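RNA silencing suppressor p19 (Tomato bushy stunt virus, PDB 4J39) binds double-stranded RNA as a homodimer and probably suppresses host RNA silencing by selecting siRNA duplexes according to length, as a molecular caliper. Local coordinates at residues I92-V97 against L122-P127; D32-K38 against R50-R56; E39-F43 against S67-V73. All blocks are in the same frame, centred on the assembly; numbering follows the deposited sequence.

Contact 1: residues I92-V97 against L122-P127. With SO4 (sulfate ion), chain F; nucleotides of chain B.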
loop_
_atom_site.group_PDB
_atom_site.type_symbol
_atom_site.label_atom_id
_atom_site.label_comp_id
_atom_site.label_asym_id
_atom_site.label_seq_id
_atom_site.Cartn_x
_atom_site.Cartn_y
_atom_site.Cartn_z
ATOM N N ILE A 92 1.055 -7.209 1.689
ATOM C CA ILE A 92 0.129 -7.959 2.441
ATOM C C ILE A 92 -1.200 -8.118 1.588
ATOM O O ILE A 92 -1.562 -7.156 0.858
ATOM C CB ILE A 92 -0.241 -7.313 3.804
ATOM C CG1 ILE A 92 -1.160 -8.239 4.572
ATOM C CG2 ILE A 92 -0.586 -5.810 3.657
ATOM C CD1 ILE A 92 -1.334 -7.702 6.080
ATOM N N ARG A 93 -1.794 -9.294 1.609
ATOM C CA ARG A 93 -3.026 -9.550 0.956
ATOM C C ARG A 93 -4.035 -10.208 1.918
ATOM O O ARG A 93 -3.714 -11.201 2.636
ATOM C CB ARG A 93 -2.795 -10.425 -0.267
ATOM C CG ARG A 93 -4.102 -10.853 -0.871
ATOM C CD ARG A 93 -4.034 -11.044 -2.284
ATOM N NE ARG A 93 -5.340 -11.411 -2.863
ATOM C CZ ARG A 93 -5.544 -11.564 -4.162
ATOM N NH1 ARG A 93 -4.537 -11.367 -5.005
ATOM N NH2 ARG A 93 -6.721 -11.949 -4.623
ATOM N N PHE A 94 -5.231 -9.599 1.975
ATOM C CA PHE A 94 -6.300 -10.119 2.815
ATOM C C PHE A 94 -7.659 -9.798 2.160
ATOM O O PHE A 94 -7.878 -8.643 1.742
ATOM C CB PHE A 94 -6.175 -9.493 4.201
ATOM C CG PHE A 94 -7.146 -10.024 5.185
ATOM C CD1 PHE A 94 -7.283 -11.383 5.444
ATOM C CD2 PHE A 94 -7.967 -9.096 5.911
ATOM C CE1 PHE A 94 -8.199 -11.854 6.440
ATOM C CE2 PHE A 94 -8.893 -9.563 6.821
ATOM C CZ PHE A 94 -8.999 -10.897 7.097
ATOM N N ARG A 95 -8.499 -10.808 1.984
ATOM C CA ARG A 95 -9.904 -10.571 1.519
ATOM C C ARG A 95 -9.974 -9.783 0.181
ATOM O O ARG A 95 -10.731 -8.823 0.019
ATOM C CB ARG A 95 -10.666 -9.805 2.586
ATOM C CG ARG A 95 -10.854 -10.636 3.890
ATOM C CD ARG A 95 -11.465 -9.759 4.974
ATOM N NE ARG A 95 -12.754 -9.229 4.561
ATOM C CZ ARG A 95 -13.318 -8.099 4.998
ATOM N NH1 ARG A 95 -12.688 -7.301 5.898
ATOM N NH2 ARG A 95 -14.540 -7.765 4.521
ATOM N N GLY A 96 -9.132 -10.177 -0.771
ATOM C CA GLY A 96 -9.222 -9.625 -2.089
ATOM C C GLY A 96 -8.413 -8.341 -2.314
ATOM O O GLY A 96 -8.295 -7.836 -3.443
ATOM N N VAL A 97 -7.853 -7.751 -1.232
ATOM C CA VAL A 97 -7.119 -6.525 -1.373
ATOM C C VAL A 97 -5.642 -6.701 -0.969
ATOM O O VAL A 97 -5.357 -7.322 0.065
ATOM C CB VAL A 97 -7.771 -5.231 -0.677
ATOM C CG1 VAL A 97 -9.316 -5.327 -0.179
ATOM C CG2 VAL A 97 -6.820 -4.151 -0.220
ATOM N N LEU A 122 -5.708 -2.864 7.115
ATOM C CA LEU A 122 -6.295 -3.926 6.310
ATOM C C LEU A 122 -6.961 -5.035 7.097
ATOM O O LEU A 122 -8.067 -5.524 6.792
ATOM C CB LEU A 122 -5.179 -4.536 5.370
ATOM C CG LEU A 122 -5.681 -5.541 4.395
ATOM C CD1 LEU A 122 -6.916 -5.086 3.486
ATOM C CD2 LEU A 122 -4.502 -6.079 3.447
ATOM N N LEU A 123 -6.278 -5.458 8.159
ATOM C CA LEU A 123 -6.742 -6.541 8.998
ATOM C C LEU A 123 -7.993 -6.091 9.834
ATOM O O LEU A 123 -8.822 -6.920 10.156
ATOM C CB LEU A 123 -5.599 -7.060 9.872
ATOM C CG LEU A 123 -4.420 -7.710 9.118
ATOM C CD1 LEU A 123 -3.295 -8.190 10.211
ATOM C CD2 LEU A 123 -4.950 -8.828 8.219
ATOM N N GLN A 124 -8.168 -4.802 9.971
ATOM C CA GLN A 124 -9.340 -4.293 10.759
ATOM C C GLN A 124 -10.479 -3.771 9.891
ATOM O O GLN A 124 -11.501 -3.290 10.454
ATOM C CB GLN A 124 -8.940 -3.171 11.644
ATOM C CG GLN A 124 -7.928 -3.515 12.701
ATOM C CD GLN A 124 -7.621 -2.381 13.647
ATOM O OE1 GLN A 124 -7.872 -2.505 14.862
ATOM N NE2 GLN A 124 -7.108 -1.282 13.127
ATOM N N LEU A 125 -10.332 -3.851 8.585
ATOM C CA LEU A 125 -11.321 -3.265 7.681
ATOM C C LEU A 125 -12.661 -3.965 7.918
ATOM O O LEU A 125 -12.718 -5.188 7.988
ATOM C CB LEU A 125 -10.920 -3.514 6.237
ATOM C CG LEU A 125 -11.058 -2.500 5.069
ATOM C CD1 LEU A 125 -11.296 -3.373 3.765
ATOM C CD2 LEU A 125 -12.038 -1.262 5.307
ATOM N N ALA A 126 -13.738 -3.179 7.995
ATOM C CA ALA A 126 -15.070 -3.734 8.286
ATOM C C ALA A 126 -15.538 -4.766 7.229
ATOM O O ALA A 126 -15.072 -4.759 6.061
ATOM C CB ALA A 126 -16.119 -2.582 8.506
ATOM N N PRO A 127 -16.446 -5.685 7.643
ATOM C CA PRO A 127 -16.958 -6.730 6.712
ATOM C C PRO A 127 -17.436 -6.163 5.344
ATOM O O PRO A 127 -17.691 -4.954 5.212
ATOM C CB PRO A 127 -18.145 -7.349 7.490
ATOM C CG PRO A 127 -18.535 -6.266 8.567
ATOM C CD PRO A 127 -17.184 -5.670 8.929
ATOM O OXT PRO A 127 -17.603 -6.871 4.325
HETATM S S SO4 F . -8.274 -13.471 -2.011
HETATM O O1 SO4 F . -7.489 -12.546 -1.067
HETATM O O2 SO4 F . -8.875 -12.891 -3.227
HETATM O O3 SO4 F . -7.465 -14.590 -2.542
HETATM O O4 SO4 F . -9.415 -13.951 -1.235
ATOM P P G B 13 -6.037 -10.244 -8.001
ATOM O OP1 G B 13 -7.265 -10.283 -7.128
ATOM O OP2 G B 13 -5.058 -11.348 -7.973
ATOM O "O5'" G B 13 -6.550 -10.073 -9.510
ATOM C "C5'" G B 13 -7.528 -9.108 -9.815
ATOM C "C4'" G B 13 -7.756 -9.034 -11.305
ATOM O "O4'" G B 13 -6.566 -8.510 -11.896
ATOM C "C3'" G B 13 -7.958 -10.362 -12.067
ATOM O "O3'" G B 13 -9.323 -10.773 -11.924
ATOM C "C2'" G B 13 -7.622 -9.949 -13.481
ATOM O "O2'" G B 13 -8.596 -9.148 -14.078
ATOM C "C1'" G B 13 -6.396 -9.107 -13.181
ATOM N N9 G B 13 -5.137 -9.816 -13.164
ATOM C C8 G B 13 -4.411 -10.248 -12.104
ATOM N N7 G B 13 -3.270 -10.835 -12.432
ATOM C C5 G B 13 -3.313 -10.843 -13.822
ATOM C C6 G B 13 -2.395 -11.402 -14.807
ATOM O O6 G B 13 -1.320 -11.970 -14.625
ATOM N N1 G B 13 -2.812 -11.218 -16.162
ATOM C C2 G B 13 -3.984 -10.625 -16.538
ATOM N N2 G B 13 -4.233 -10.577 -17.879
ATOM N N3 G B 13 -4.875 -10.117 -15.644
ATOM C C4 G B 13 -4.447 -10.234 -14.293
ATOM P P U B 12 -0.945 -9.946 -5.464
ATOM O OP1 U B 12 -1.727 -10.351 -4.251
ATOM O OP2 U B 12 -0.255 -11.058 -6.031
ATOM O "O5'" U B 12 -1.851 -9.208 -6.536
ATOM C "C5'" U B 12 -2.664 -8.066 -6.144
ATOM C "C4'" U B 12 -3.397 -7.462 -7.313
ATOM O "O4'" U B 12 -2.390 -6.986 -8.240
ATOM C "C3'" U B 12 -4.163 -8.450 -8.196
ATOM O "O3'" U B 12 -5.424 -8.803 -7.715
ATOM C "C2'" U B 12 -4.326 -7.613 -9.449
ATOM O "O2'" U B 12 -5.197 -6.502 -9.315
ATOM C "C1'" U B 12 -2.905 -7.116 -9.551
ATOM N N1 U B 12 -1.904 -7.958 -10.256
ATOM C C2 U B 12 -1.896 -7.882 -11.620
ATOM O O2 U B 12 -2.732 -7.270 -12.246
ATOM N N3 U B 12 -0.900 -8.625 -12.237
ATOM C C4 U B 12 0.089 -9.418 -11.705
ATOM O O4 U B 12 0.910 -9.948 -12.484
ATOM C C5 U B 12 0.046 -9.445 -10.252
ATOM C C6 U B 12 -0.937 -8.733 -9.614
#
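The carbonyl oxygen of Ala126 takes both terminal nitrogens of the Arg95 guanidinium, though weakly, with NH2 at 3.4 Å and NH1 at 3.5 Å from Ala126 O. Arg95 NH1 also donates to Leu125 O at 3.0 Å; the nitrogen lies above that carbonyl's plane, while Leu125 O stays close to the guanidinium plane. Arg95 NH2 faces the C-terminal carboxylate of Pro127 as a salt bridge, in a poorly ordered chain end. A salt bridge from NE to Asp32 adds another tether, so the guanidinium is held along its edge while the chain bends at chi3 (59°). Its CG lies 3.6 Å above the plane of the Phe94 ring. Leu123 CD2 covers the opposite face in a CH-pi contact, 4.1 Å from the centroid and 22° off the normal, and Leu122 O sits at the ring edge. Phe94 to Val97 form a type I' turn, closing the beta hairpin of strands 87-94 and 97-104, and helix 108-124 packs its last turn against this end of the sheet. Leu122 CD2 meets Ile92 CG2 tip to tip at 3.9 Å, and the Leu122 and Val97 side chains slide past each other in opposite directions, with Leu122 CD1 3.8 Å from Val97 CG2. Met114 and Leu111 of the second subunit cover Leu122 and Val97. Arg93 points away from the helix; its NH1 donates nearly straight to U12 OP1 and G13 OP2 of RNA chain B, while NE and NH2 hold a sulfate ion, probably from the crystallisation liquor, that Gly96 N also binds.

Contact 2: residues D32-K38 against R50-R56. With SO4 (sulfate ion), chain C; nucleotides of chain D.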
loop_
_atom_site.group_PDB
_atom_site.type_symbol
_atom_site.label_atom_id
_atom_site.label_comp_id
_atom_site.label_asym_id
_atom_site.label_seq_id
_atom_site.Cartn_x
_atom_site.Cartn_y
_atom_site.Cartn_z
ATOM N N ASP A 32 -14.233 -13.546 2.044
ATOM C CA ASP A 32 -14.221 -12.690 3.232
ATOM C C ASP A 32 -13.945 -13.424 4.546
ATOM O O ASP A 32 -13.730 -12.745 5.523
ATOM C CB ASP A 32 -15.533 -11.838 3.342
ATOM C CG ASP A 32 -15.547 -10.625 2.371
ATOM O OD1 ASP A 32 -16.649 -10.205 1.968
ATOM O OD2 ASP A 32 -14.473 -10.063 2.020
ATOM N N ASN A 33 -13.955 -14.771 4.590
ATOM C CA ASN A 33 -13.554 -15.538 5.833
ATOM C C ASN A 33 -12.484 -16.619 5.637
ATOM O O ASN A 33 -12.705 -17.772 5.912
ATOM C CB ASN A 33 -14.748 -16.029 6.646
ATOM C CG ASN A 33 -15.424 -14.860 7.402
ATOM O OD1 ASN A 33 -14.958 -14.420 8.492
ATOM N ND2 ASN A 33 -16.441 -14.303 6.796
ATOM N N PRO A 34 -11.320 -16.189 5.136
ATOM C CA PRO A 34 -10.175 -17.061 4.861
ATOM C C PRO A 34 -9.580 -17.545 6.163
ATOM O O PRO A 34 -9.879 -16.999 7.209
ATOM C CB PRO A 34 -9.240 -16.135 4.140
ATOM C CG PRO A 34 -9.452 -14.822 4.645
ATOM C CD PRO A 34 -10.968 -14.775 4.958
ATOM N N LEU A 35 -8.702 -18.517 6.065
ATOM C CA LEU A 35 -7.927 -18.991 7.248
ATOM C C LEU A 35 -7.027 -17.915 7.806
ATOM O O LEU A 35 -6.793 -17.844 8.990
ATOM C CB LEU A 35 -7.151 -20.276 6.905
ATOM C CG LEU A 35 -8.003 -21.515 6.695
ATOM C CD1 LEU A 35 -7.078 -22.540 6.018
ATOM C CD2 LEU A 35 -8.689 -22.095 8.014
ATOM N N GLY A 36 -6.529 -17.056 6.939
ATOM C CA GLY A 36 -5.637 -15.975 7.340
ATOM C C GLY A 36 -5.238 -15.055 6.236
ATOM O O GLY A 36 -5.998 -14.880 5.231
ATOM N N PHE A 37 -3.994 -14.565 6.275
ATOM C CA PHE A 37 -3.578 -13.536 5.332
ATOM C C PHE A 37 -2.132 -13.920 4.907
ATOM O O PHE A 37 -1.477 -14.713 5.625
ATOM C CB PHE A 37 -3.655 -12.140 5.928
ATOM C CG PHE A 37 -2.653 -11.884 7.023
ATOM C CD1 PHE A 37 -1.421 -11.314 6.749
ATOM C CD2 PHE A 37 -2.976 -12.177 8.401
ATOM C CE1 PHE A 37 -0.476 -11.022 7.718
ATOM C CE2 PHE A 37 -2.036 -11.920 9.348
ATOM C CZ PHE A 37 -0.774 -11.339 9.009
ATOM N N LYS A 38 -1.712 -13.370 3.779
ATOM C CA LYS A 38 -0.336 -13.529 3.393
ATOM C C LYS A 38 0.418 -12.224 3.452
ATOM O O LYS A 38 -0.076 -11.146 3.034
ATOM C CB LYS A 38 -0.323 -14.093 1.949
ATOM C CG LYS A 38 -0.823 -15.493 1.576
ATOM C CD LYS A 38 -0.765 -15.815 0.044
ATOM C CE LYS A 38 -2.033 -15.489 -0.699
ATOM N NZ LYS A 38 -3.122 -16.434 -0.304
ATOM N N ARG A 50 5.112 -15.145 4.575
ATOM C CA ARG A 50 4.375 -15.813 5.614
ATOM C C ARG A 50 2.876 -15.896 5.267
ATOM O O ARG A 50 2.312 -14.892 4.744
ATOM C CB ARG A 50 4.487 -15.167 7.039
ATOM C CG ARG A 50 5.793 -15.227 7.742
ATOM C CD ARG A 50 6.044 -16.652 8.176
ATOM N NE ARG A 50 7.341 -16.785 8.864
ATOM C CZ ARG A 50 8.499 -17.003 8.252
ATOM N NH1 ARG A 50 8.606 -17.026 6.925
ATOM N NH2 ARG A 50 9.565 -17.157 8.989
ATOM N N TYR A 51 2.269 -17.031 5.517
ATOM C CA TYR A 51 0.811 -17.122 5.652
ATOM C C TYR A 51 0.559 -17.273 7.140
ATOM O O TYR A 51 1.113 -18.173 7.759
ATOM C CB TYR A 51 0.274 -18.307 4.916
ATOM C CG TYR A 51 -1.230 -18.319 4.829
ATOM C CD1 TYR A 51 -2.014 -18.782 5.873
ATOM C CD2 TYR A 51 -1.830 -17.884 3.703
ATOM C CE1 TYR A 51 -3.435 -18.789 5.726
ATOM C CE2 TYR A 51 -3.199 -17.838 3.554
ATOM C CZ TYR A 51 -4.002 -18.261 4.607
ATOM O OH TYR A 51 -5.359 -18.297 4.421
ATOM N N LEU A 52 -0.306 -16.416 7.731
ATOM C CA LEU A 52 -0.524 -16.404 9.194
ATOM C C LEU A 52 -2.072 -16.481 9.405
ATOM O O LEU A 52 -2.811 -15.764 8.709
ATOM C CB LEU A 52 0.017 -15.177 9.805
ATOM C CG LEU A 52 1.584 -15.098 9.894
ATOM C CD1 LEU A 52 2.001 -13.689 10.306
ATOM C CD2 LEU A 52 2.160 -16.260 10.661
ATOM N N ARG A 53 -2.457 -17.286 10.396
ATOM C CA ARG A 53 -3.907 -17.491 10.734
ATOM C C ARG A 53 -4.372 -16.263 11.378
ATOM O O ARG A 53 -3.711 -15.695 12.253
ATOM C CB ARG A 53 -4.113 -18.733 11.614
ATOM C CG ARG A 53 -3.441 -19.967 11.052
ATOM C CD ARG A 53 -3.951 -20.173 9.629
ATOM N NE ARG A 53 -3.249 -21.312 8.962
ATOM C CZ ARG A 53 -3.665 -22.544 9.011
ATOM N NH1 ARG A 53 -3.001 -23.536 8.437
ATOM N NH2 ARG A 53 -4.910 -22.795 9.541
ATOM N N TYR A 54 -5.621 -15.904 11.094
ATOM C CA TYR A 54 -6.119 -14.648 11.541
ATOM C C TYR A 54 -7.636 -14.760 11.588
ATOM O O TYR A 54 -8.256 -15.097 10.592
ATOM C CB TYR A 54 -5.703 -13.412 10.737
ATOM C CG TYR A 54 -6.366 -12.116 11.209
ATOM C CD1 TYR A 54 -6.145 -11.592 12.499
ATOM C CD2 TYR A 54 -7.182 -11.372 10.320
ATOM C CE1 TYR A 54 -6.745 -10.448 12.893
ATOM C CE2 TYR A 54 -7.751 -10.178 10.708
ATOM C CZ TYR A 54 -7.577 -9.737 12.021
ATOM O OH TYR A 54 -8.229 -8.538 12.347
ATOM N N ASP A 55 -8.229 -14.472 12.740
ATOM C CA ASP A 55 -9.689 -14.773 12.899
ATOM C C ASP A 55 -10.491 -13.536 13.278
ATOM O O ASP A 55 -11.668 -13.671 13.724
ATOM C CB ASP A 55 -9.958 -15.882 13.924
ATOM C CG ASP A 55 -9.653 -15.448 15.369
ATOM O OD1 ASP A 55 -9.305 -14.262 15.668
ATOM O OD2 ASP A 55 -9.868 -16.345 16.253
ATOM N N ARG A 56 -9.850 -12.369 13.179
ATOM C CA ARG A 56 -10.448 -11.075 13.326
ATOM C C ARG A 56 -10.857 -10.747 14.713
ATOM O O ARG A 56 -11.707 -9.930 14.874
ATOM C CB ARG A 56 -11.700 -10.943 12.428
ATOM C CG ARG A 56 -11.512 -11.101 10.954
ATOM C CD ARG A 56 -12.720 -10.355 10.368
ATOM N NE ARG A 56 -13.014 -10.773 9.006
ATOM C CZ ARG A 56 -14.056 -10.332 8.274
ATOM N NH1 ARG A 56 -14.944 -9.463 8.771
ATOM N NH2 ARG A 56 -14.207 -10.778 7.024
HETATM S S SO4 C . 12.123 -17.769 6.293
HETATM O O1 SO4 C . 11.383 -16.443 6.333
HETATM O O2 SO4 C . 13.548 -17.482 5.955
HETATM O O3 SO4 C . 11.545 -18.588 5.297
HETATM O O4 SO4 C . 12.003 -18.315 7.578
ATOM O OP3 C D 1 -5.426 -17.333 0.093
ATOM P P C D 1 -6.229 -18.343 0.829
ATOM O OP1 C D 1 -6.648 -17.747 2.122
ATOM O OP2 C D 1 -7.275 -18.964 -0.090
ATOM O "O5'" C D 1 -5.166 -19.449 1.271
ATOM C "C5'" C D 1 -4.248 -19.959 0.277
ATOM C "C4'" C D 1 -3.348 -21.084 0.773
ATOM O "O4'" C D 1 -4.042 -22.364 0.843
ATOM C "C3'" C D 1 -2.200 -21.319 -0.151
ATOM O "O3'" C D 1 -1.180 -20.350 0.074
ATOM C "C2'" C D 1 -1.832 -22.777 0.187
ATOM O "O2'" C D 1 -1.163 -22.975 1.445
ATOM C "C1'" C D 1 -3.224 -23.365 0.236
ATOM N N1 C D 1 -3.844 -23.741 -1.139
ATOM C C2 C D 1 -3.422 -24.887 -1.790
ATOM O O2 C D 1 -2.559 -25.567 -1.258
ATOM N N3 C D 1 -3.995 -25.253 -3.006
ATOM C C4 C D 1 -4.937 -24.467 -3.545
ATOM N N4 C D 1 -5.487 -24.844 -4.728
ATOM C C5 C D 1 -5.383 -23.275 -2.896
ATOM C C6 C D 1 -4.797 -22.957 -1.707
HETATM O O HOH W 1 -9.821 -14.466 8.460
#
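Tyr51 leans across the neighbouring strand with Phe37 O over one face of its ring and Lys38 CG at its edge, 3.4 Å from Tyr51 CD2. Tyr51 CG stands anti to its own backbone N (chi1 -170°), which carries the ring along strand 36-38 until the hydroxyl donates to OP1 of nucleotide C1 of chain D at 2.7 Å. Gly36 N gives Tyr51 OH a weak bond at 3.0 Å, so the hydroxyl is held between main chain and phosphate. The other sheet face bears Phe37 and Leu52, side by side and pointing the same way, with Phe37 CZ 3.9 Å from Leu52 CD1. Tyr54 CB comes in at the edge of the Phe37 ring, 3.8 Å from Phe37 CD2, and Tyr54 carries its hydroxyl to Leu123 O. Leu35 runs beside Arg53, its CD1 over one face of a guanidinium that is bonded to Glu13 O and paired with Glu19. At the hairpin's open end Arg56 NH2 donates to Asp32 O, a bond of doubtful length in a poorly ordered part, and Asn33 OD1 lies over the guanidinium face; the Asn33 and Arg56 side chains cross at about a right angle. There a water donates to both Pro34 O and Tyr54 O. The backbones run antiparallel at 163°: Phe37 and Leu52 are a hydrogen-bonded pair exchanging two bonds of 3.0 Å (Phe37 N to Leu52 O, Leu52 N to Phe37 O), and Tyr54 N adds a bond to Leu35 O. This is a beta hairpin with one face turned to the core and the other to RNA, where its tyrosine binds the 5'-terminal phosphate of RNA chain D.

Contact 3: residues E39-F43 against S67-V73; sequences ESWGF and SWTGDSV. With SO4 (sulfate ion), chain E.
Trp41 drives the NE1 edge of its indole into the face of Trp68, a T-shaped stack with planes at 88° and five-membered rings 4.6 Å apart between centroids. Trp41 NE1 stands over the middle of the Trp68 ring system, 3.5 Å from Trp68 CD2. Val73 CG2 lies over a face of the same Trp41, 3.7 Å from the centroid of its five-membered ring, so that indole is boxed in by a ring and a methyl group. The second branch, Val73 CG1, reaches Phe43 CZ at 4.0 Å. These side chains fill the space between strand 36-43 and the start of helix 70-78, with Cys112 and Ala115 of helix 108-124 packed alongside. The outer part of 67-73 is looser: Gly70 and Asp71 are exposed and touch nothing on the strand. Here Thr69, at the N-cap of helix 70-78, forms a capping box with Ser72: Ser72 N donates to Thr69 OG1 at 3.0 Å and Thr69 N to Ser72 OG at 2.9 Å. Gly70 N, at the same helix end, binds a sulfate ion. Ser40, between Glu39 and Trp41, turns the other way and packs on an RNA phosphate. Back in the core, Glu39 extends beyond a CG set between backbone N and carbonyl carbon (chi1 55°). Its OE1 receives Ser67 OG on the syn lone pair at 2.7 Å, and OE2 receives a weak bond from Trp68 NE1 at 3.1 Å. OE2 also takes Tyr90 OH and a salt bridge from Lys119. With so many donors around a buried carboxylate, Glu39 is probably ionised, with Lys119 as a balancing charge.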
loop_
_atom_site.group_PDB
_atom_site.type_symbol
_atom_site.label_atom_id
_atom_site.label_comp_id
_atom_site.label_asym_id
_atom_site.label_seq_id
_atom_site.Cartn_x
_atom_site.Cartn_y
_atom_site.Cartn_z
ATOM N N GLU A 39 1.756 -12.244 3.798
ATOM C CA GLU A 39 2.500 -11.063 3.794
ATOM C C GLU A 39 3.919 -11.485 3.363
ATOM O O GLU A 39 4.212 -12.695 3.453
ATOM C CB GLU A 39 2.622 -10.351 5.214
ATOM C CG GLU A 39 3.186 -11.218 6.374
ATOM C CD GLU A 39 3.216 -10.559 7.770
ATOM O OE1 GLU A 39 3.474 -11.357 8.666
ATOM O OE2 GLU A 39 2.991 -9.334 7.814
ATOM N N SER A 40 4.642 -10.534 2.901
ATOM C CA SER A 40 6.030 -10.735 2.437
ATOM C C SER A 40 6.912 -9.525 2.550
ATOM O O SER A 40 6.471 -8.379 2.519
ATOM C CB SER A 40 5.950 -11.262 0.991
ATOM O OG SER A 40 5.547 -10.239 0.177
ATOM N N TRP A 41 8.226 -9.749 2.742
ATOM C CA TRP A 41 9.217 -8.755 2.745
ATOM C C TRP A 41 10.324 -9.150 1.731
ATOM O O TRP A 41 10.736 -10.313 1.734
ATOM C CB TRP A 41 9.897 -8.616 4.033
ATOM C CG TRP A 41 9.253 -7.645 5.107
ATOM C CD1 TRP A 41 8.528 -7.988 6.182
ATOM C CD2 TRP A 41 9.347 -6.247 5.088
ATOM N NE1 TRP A 41 8.177 -6.875 6.849
ATOM C CE2 TRP A 41 8.614 -5.768 6.192
ATOM C CE3 TRP A 41 9.909 -5.336 4.227
ATOM C CZ2 TRP A 41 8.515 -4.457 6.422
ATOM C CZ3 TRP A 41 9.754 -3.993 4.445
ATOM C CH2 TRP A 41 9.062 -3.581 5.590
ATOM N N GLY A 42 10.612 -8.206 0.863
ATOM C CA GLY A 42 11.617 -8.339 -0.201
ATOM C C GLY A 42 12.695 -7.305 -0.017
ATOM O O GLY A 42 12.429 -6.106 0.177
ATOM N N PHE A 43 13.976 -7.772 -0.136
ATOM C CA PHE A 43 15.171 -6.955 -0.081
ATOM C C PHE A 43 16.086 -7.288 -1.248
ATOM O O PHE A 43 16.603 -8.409 -1.313
ATOM C CB PHE A 43 15.945 -7.082 1.221
ATOM C CG PHE A 43 15.068 -7.141 2.473
ATOM C CD1 PHE A 43 14.956 -8.298 3.198
ATOM C CD2 PHE A 43 14.379 -6.011 2.880
ATOM C CE1 PHE A 43 14.084 -8.395 4.324
ATOM C CE2 PHE A 43 13.527 -6.061 4.026
ATOM C CZ PHE A 43 13.415 -7.220 4.754
ATOM N N SER A 67 4.358 -10.351 14.097
ATOM C CA SER A 67 5.148 -11.284 13.167
ATOM C C SER A 67 6.429 -10.644 12.651
ATOM O O SER A 67 7.375 -11.352 12.174
ATOM C CB SER A 67 4.249 -11.769 12.030
ATOM O OG SER A 67 4.028 -10.740 11.187
ATOM N N TRP A 68 6.548 -9.339 12.739
ATOM C CA TRP A 68 7.725 -8.575 12.437
ATOM C C TRP A 68 7.729 -7.241 13.091
ATOM O O TRP A 68 6.676 -6.697 13.392
ATOM C CB TRP A 68 7.975 -8.470 10.885
ATOM C CG TRP A 68 6.881 -7.743 10.139
ATOM C CD1 TRP A 68 5.801 -8.312 9.540
ATOM C CD2 TRP A 68 6.762 -6.353 10.000
ATOM N NE1 TRP A 68 5.016 -7.310 8.981
ATOM C CE2 TRP A 68 5.552 -6.091 9.268
ATOM C CE3 TRP A 68 7.554 -5.278 10.341
ATOM C CZ2 TRP A 68 5.161 -4.760 8.942
ATOM C CZ3 TRP A 68 7.194 -4.011 10.039
ATOM C CH2 TRP A 68 6.000 -3.754 9.331
ATOM N N THR A 69 8.925 -6.670 13.306
ATOM C CA THR A 69 9.083 -5.350 13.893
ATOM C C THR A 69 10.050 -4.543 13.042
ATOM O O THR A 69 10.805 -5.115 12.141
ATOM C CB THR A 69 9.587 -5.494 15.339
ATOM O OG1 THR A 69 10.917 -6.041 15.204
ATOM C CG2 THR A 69 8.748 -6.355 16.249
ATOM N N GLY A 70 10.179 -3.271 13.263
ATOM C CA GLY A 70 11.175 -2.435 12.570
ATOM C C GLY A 70 12.593 -3.030 12.803
ATOM O O GLY A 70 13.423 -3.128 11.822
ATOM N N ASP A 71 12.819 -3.443 14.041
ATOM C CA ASP A 71 14.126 -4.058 14.366
ATOM C C ASP A 71 14.380 -5.382 13.640
ATOM O O ASP A 71 15.496 -5.613 13.084
ATOM C CB ASP A 71 14.305 -4.258 15.842
ATOM C CG ASP A 71 14.510 -2.918 16.631
ATOM O OD1 ASP A 71 14.502 -3.062 17.877
ATOM O OD2 ASP A 71 14.718 -1.842 16.041
ATOM N N SER A 72 13.418 -6.312 13.662
ATOM C CA SER A 72 13.575 -7.646 12.968
ATOM C C SER A 72 13.726 -7.381 11.488
ATOM O O SER A 72 14.563 -8.035 10.793
ATOM C CB SER A 72 12.486 -8.644 13.268
ATOM O OG SER A 72 11.259 -8.316 12.593
ATOM N N VAL A 73 13.005 -6.403 10.898
ATOM C CA VAL A 73 13.148 -6.133 9.496
ATOM C C VAL A 73 14.555 -5.523 9.189
ATOM O O VAL A 73 15.243 -5.907 8.177
ATOM C CB VAL A 73 12.010 -5.235 8.889
ATOM C CG1 VAL A 73 12.430 -4.588 7.574
ATOM C CG2 VAL A 73 10.715 -6.055 8.946
HETATM S S SO4 E . 7.273 -1.157 13.891
HETATM O O1 SO4 E . 6.872 -0.250 14.975
HETATM O O2 SO4 E . 7.754 -0.283 12.752
HETATM O O3 SO4 E . 8.186 -2.117 14.540
HETATM O O4 SO4 E . 6.201 -2.032 13.441
#

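From the N terminus, contact 2 opens first and closes the hairpin of strands 36-43 and 46-53. Contact 3 starts farther along the first strand, before contact 2 has closed, and ends at helix 70-78, so the two cross; a backbone bond from Arg50 N to Glu39 O and the packing of Leu52 on Ser67 join them. Contact 1 follows in series, closing a loop from strand 87-94 through strand 97-104 to the end of helix 108-124. It meets contact 2 where Arg93 N bonds Lys38 O. Contact 2 holds the first hairpin together, while contacts 3 and 1 pack helices 70-78 and 108-124 on the face of the sheet away from the RNA.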